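Protein synthesis inhibitor, putative (Thermotoga maritima, PDB 2B33) is a putative endoribonuclease of the RutC (YjgF-like) family that may act as a deaminase and can bind calcium. Local coordinates at residues E61-V66 with Q98-V103. Sequence-based numbering, arbitrary orientation.
Sequences EKTERV and QRVNEV. With EDO (1,2-ethanediol), chain D.
Around Thr-63, Val-100 and Val-103, helix segments 61-66 and 98-103 run in the same general sense but inclined, their axes 9.1 Å apart at closest approach with a signed crossing angle of -43°. Thr-63 points at the second helix and reaches it between the two valines, passing alongside Val-103, directed against it, and running crosswise to Val-100. Its methyl, CG2, is turned anti to the backbone N (chi1 of -55° for OG1), which brings it against Val-103, with CG2 to CB at 3.9 Å. The hydroxyl faces the other valine, OG1 lying 3.6 Å from Val-100 CG2, and it is hydrogen-bonded within its own helix to the carbonyl O of Ile-59. These are the two helices that pack side by side on the mixed sheet of the YjgF-like fold; Val-100 also touches Phe-117 of strand 114-119. A glycine in place of Thr-63 would probably open a gap between the first helix and the two valines and leave the carbonyl of Ile-59 without its side-chain hydroxyl partner. Val-103 CG1 also reaches the backbone beside Thr-63, 3.9 Å from Glu-64 N. The Glu-64 side chain, extended beyond CG, heads off from the helix interface, and its OE2 accepts a 2.7 Å hydrogen bond from O1 of 1,2-ethanediol, probably a crystallisation additive, which Arg-106 also binds.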
ATOM      1  N   GLU A  61      10.500   9.549  19.639  1.00 36.09           N
ATOM      2  CA  GLU A  61      11.885   9.227  19.290  1.00 37.20           C
ATOM      3  C   GLU A  61      11.966   8.154  18.203  1.00 36.01           C
ATOM      4  O   GLU A  61      12.841   8.215  17.344  1.00 36.86           O
ATOM      5  CB  GLU A  61      12.652   8.790  20.547  1.00 37.04           C
ATOM      6  CG  GLU A  61      12.852   9.928  21.546  1.00 38.72           C
ATOM      7  CD  GLU A  61      13.501   9.507  22.851  1.00 39.73           C
ATOM      8  OE1 GLU A  61      13.610   8.291  23.113  1.00 47.48           O
ATOM      9  OE2 GLU A  61      13.902  10.411  23.625  1.00 43.53           O
ATOM     10  N   LYS A  62      11.067   7.173  18.250  1.00 34.88           N
ATOM     11  CA  LYS A  62      11.020   6.122  17.230  1.00 33.59           C
ATOM     12  C   LYS A  62      10.512   6.667  15.887  1.00 34.40           C
ATOM     13  O   LYS A  62      11.057   6.332  14.841  1.00 34.19           O
ATOM     14  CB  LYS A  62      10.190   4.933  17.708  1.00 33.79           C
ATOM     15  CG  LYS A  62      10.844   4.199  18.883  1.00 31.41           C
ATOM     16  CD  LYS A  62       9.936   3.183  19.514  1.00 30.14           C
ATOM     17  CE  LYS A  62      10.543   2.652  20.801  1.00 31.15           C
ATOM     18  NZ  LYS A  62       9.605   1.826  21.583  1.00 32.89           N
ATOM     19  N   THR A  63       9.492   7.524  15.928  1.00 35.10           N
ATOM     20  CA  THR A  63       8.940   8.167  14.729  1.00 35.49           C
ATOM     21  C   THR A  63       9.963   9.113  14.095  1.00 36.38           C
ATOM     22  O   THR A  63      10.022   9.252  12.866  1.00 38.30           O
ATOM     23  CB  THR A  63       7.670   8.984  15.065  1.00 35.73           C
ATOM     24  OG1 THR A  63       6.727   8.147  15.728  1.00 31.60           O
ATOM     25  CG2 THR A  63       7.021   9.570  13.804  1.00 37.08           C
ATOM     26  N   GLU A  64      10.743   9.782  14.935  1.00 36.12           N
ATOM     27  CA  GLU A  64      11.794  10.679  14.467  1.00 36.59           C
ATOM     28  C   GLU A  64      12.827   9.927  13.636  1.00 36.51           C
ATOM     29  O   GLU A  64      13.263  10.411  12.600  1.00 35.19           O
ATOM     30  CB  GLU A  64      12.499  11.327  15.663  1.00 36.53           C
ATOM     31  CG  GLU A  64      13.580  12.344  15.293  1.00 34.39           C
ATOM     32  CD  GLU A  64      14.303  12.909  16.500  1.00 35.64           C
ATOM     33  OE1 GLU A  64      14.362  12.238  17.559  1.00 41.80           O
ATOM     34  OE2 GLU A  64      14.842  14.020  16.381  1.00 36.50           O
ATOM     35  N   ARG A  65      13.232   8.762  14.136  1.00 37.08           N
ATOM     36  CA  ARG A  65      14.210   7.896  13.473  1.00 37.38           C
ATOM     37  C   ARG A  65      13.669   7.382  12.141  1.00 37.32           C
ATOM     38  O   ARG A  65      14.361   7.445  11.128  1.00 38.31           O
ATOM     39  CB  ARG A  65      14.563   6.723  14.397  1.00 36.97           C
ATOM     40  CG  ARG A  65      15.694   5.814  13.946  1.00 36.40           C
ATOM     41  CD  ARG A  65      17.037   6.541  13.878  1.00 37.69           C
ATOM     42  NE  ARG A  65      17.261   7.240  12.611  1.00 37.29           N
ATOM     43  CZ  ARG A  65      18.285   8.054  12.343  1.00 36.18           C
ATOM     44  NH1 ARG A  65      19.208   8.327  13.261  1.00 39.67           N
ATOM     45  NH2 ARG A  65      18.382   8.618  11.142  1.00 39.21           N
ATOM     46  N   VAL A  66      12.431   6.891  12.151  1.00 36.81           N
ATOM     47  CA  VAL A  66      11.757   6.421  10.930  1.00 37.07           C
ATOM     48  C   VAL A  66      11.704   7.524   9.856  1.00 37.48           C
ATOM     49  O   VAL A  66      12.035   7.281   8.694  1.00 38.32           O
ATOM     50  CB  VAL A  66      10.306   5.937  11.210  1.00 37.02           C
ATOM     51  CG1 VAL A  66       9.558   5.671   9.916  1.00 37.03           C
ATOM     52  CG2 VAL A  66      10.298   4.671  12.059  1.00 35.19           C
ATOM     53  N   GLN A  98      -1.906  10.245  17.994  1.00 37.58           N
ATOM     54  CA  GLN A  98      -1.688  11.660  18.344  1.00 38.55           C
ATOM     55  C   GLN A  98      -0.207  12.050  18.372  1.00 38.27           C
ATOM     56  O   GLN A  98       0.195  13.021  17.722  1.00 37.29           O
ATOM     57  CB  GLN A  98      -2.369  12.037  19.676  1.00 39.00           C
ATOM     58  CG  GLN A  98      -3.887  12.371  19.596  1.00 43.97           C
ATOM     59  CD  GLN A  98      -4.798  11.210  19.154  1.00 48.88           C
ATOM     60  OE1 GLN A  98      -4.516  10.028  19.409  1.00 53.04           O
ATOM     61  NE2 GLN A  98      -5.918  11.559  18.513  1.00 44.05           N
ATOM     62  N   ARG A  99       0.591  11.270  19.098  1.00 37.93           N
ATOM     63  CA  ARG A  99       2.036  11.518  19.235  1.00 37.80           C
ATOM     64  C   ARG A  99       2.834  11.294  17.946  1.00 37.41           C
ATOM     65  O   ARG A  99       3.807  11.998  17.704  1.00 36.87           O
ATOM     66  CB  ARG A  99       2.617  10.685  20.382  1.00 37.59           C
ATOM     67  CG  ARG A  99       2.147  11.155  21.759  1.00 37.47           C
ATOM     68  CD  ARG A  99       2.551  10.184  22.858  1.00 38.46           C
ATOM     69  NE  ARG A  99       1.817   8.917  22.756  1.00 39.20           N
ATOM     70  CZ  ARG A  99       2.158   7.775  23.360  1.00 36.10           C
ATOM     71  NH1 ARG A  99       3.226   7.682  24.137  1.00 38.15           N
ATOM     72  NH2 ARG A  99       1.413   6.702  23.182  1.00 33.91           N
ATOM     73  N   VAL A 100       2.437  10.312  17.136  1.00 37.76           N
ATOM     74  CA  VAL A 100       3.086  10.063  15.849  1.00 36.80           C
ATOM     75  C   VAL A 100       2.801  11.250  14.930  1.00 37.69           C
ATOM     76  O   VAL A 100       3.713  11.742  14.271  1.00 37.30           O
ATOM     77  CB  VAL A 100       2.623   8.725  15.176  1.00 37.60           C
ATOM     78  CG1 VAL A 100       3.069   8.646  13.694  1.00 36.58           C
ATOM     79  CG2 VAL A 100       3.161   7.511  15.943  1.00 36.68           C
ATOM     80  N   ASN A 101       1.546  11.701  14.896  1.00 37.84           N
ATOM     81  CA  ASN A 101       1.152  12.861  14.097  1.00 38.47           C
ATOM     82  C   ASN A 101       1.914  14.124  14.479  1.00 38.42           C
ATOM     83  O   ASN A 101       2.226  14.941  13.615  1.00 37.59           O
ATOM     84  CB  ASN A 101      -0.354  13.147  14.215  1.00 39.33           C
ATOM     85  CG  ASN A 101      -1.218  12.146  13.462  1.00 41.58           C
ATOM     86  OD1 ASN A 101      -0.743  11.129  12.965  1.00 49.29           O
ATOM     87  ND2 ASN A 101      -2.504  12.440  13.380  1.00 48.51           N
ATOM     88  N   GLU A 102       2.192  14.270  15.773  1.00 37.94           N
ATOM     89  CA  GLU A 102       2.919  15.420  16.320  1.00 38.60           C
ATOM     90  C   GLU A 102       4.310  15.519  15.691  1.00 37.24           C
ATOM     91  O   GLU A 102       4.705  16.576  15.212  1.00 37.18           O
ATOM     92  CB  GLU A 102       3.002  15.262  17.847  1.00 38.05           C
ATOM     93  CG  GLU A 102       3.571  16.421  18.640  1.00 42.03           C
ATOM     94  CD  GLU A 102       3.462  16.198  20.154  1.00 42.95           C
ATOM     95  OE1 GLU A 102       3.161  15.064  20.595  1.00 46.01           O
ATOM     96  OE2 GLU A 102       3.679  17.163  20.912  1.00 54.82           O
ATOM     97  N   VAL A 103       5.033  14.403  15.673  1.00 36.35           N
ATOM     98  CA  VAL A 103       6.369  14.338  15.065  1.00 35.78           C
ATOM     99  C   VAL A 103       6.268  14.397  13.526  1.00 35.96           C
ATOM    100  O   VAL A 103       7.069  15.060  12.877  1.00 36.06           O
ATOM    101  CB  VAL A 103       7.144  13.055  15.497  1.00 35.13           C
ATOM    102  CG1 VAL A 103       8.524  13.013  14.848  1.00 35.40           C
ATOM    103  CG2 VAL A 103       7.266  12.974  17.029  1.00 33.37           C
TER
HETATM  104  C1  EDO D 130      12.342  16.608  15.694  1.00 66.36           C
HETATM  105  O1  EDO D 130      13.248  15.740  15.005  1.00 64.48           O
HETATM  106  C2  EDO D 130      10.920  16.057  15.582  1.00 66.63           C
HETATM  107  O2  EDO D 130      10.250  16.134  16.850  1.00 63.90           O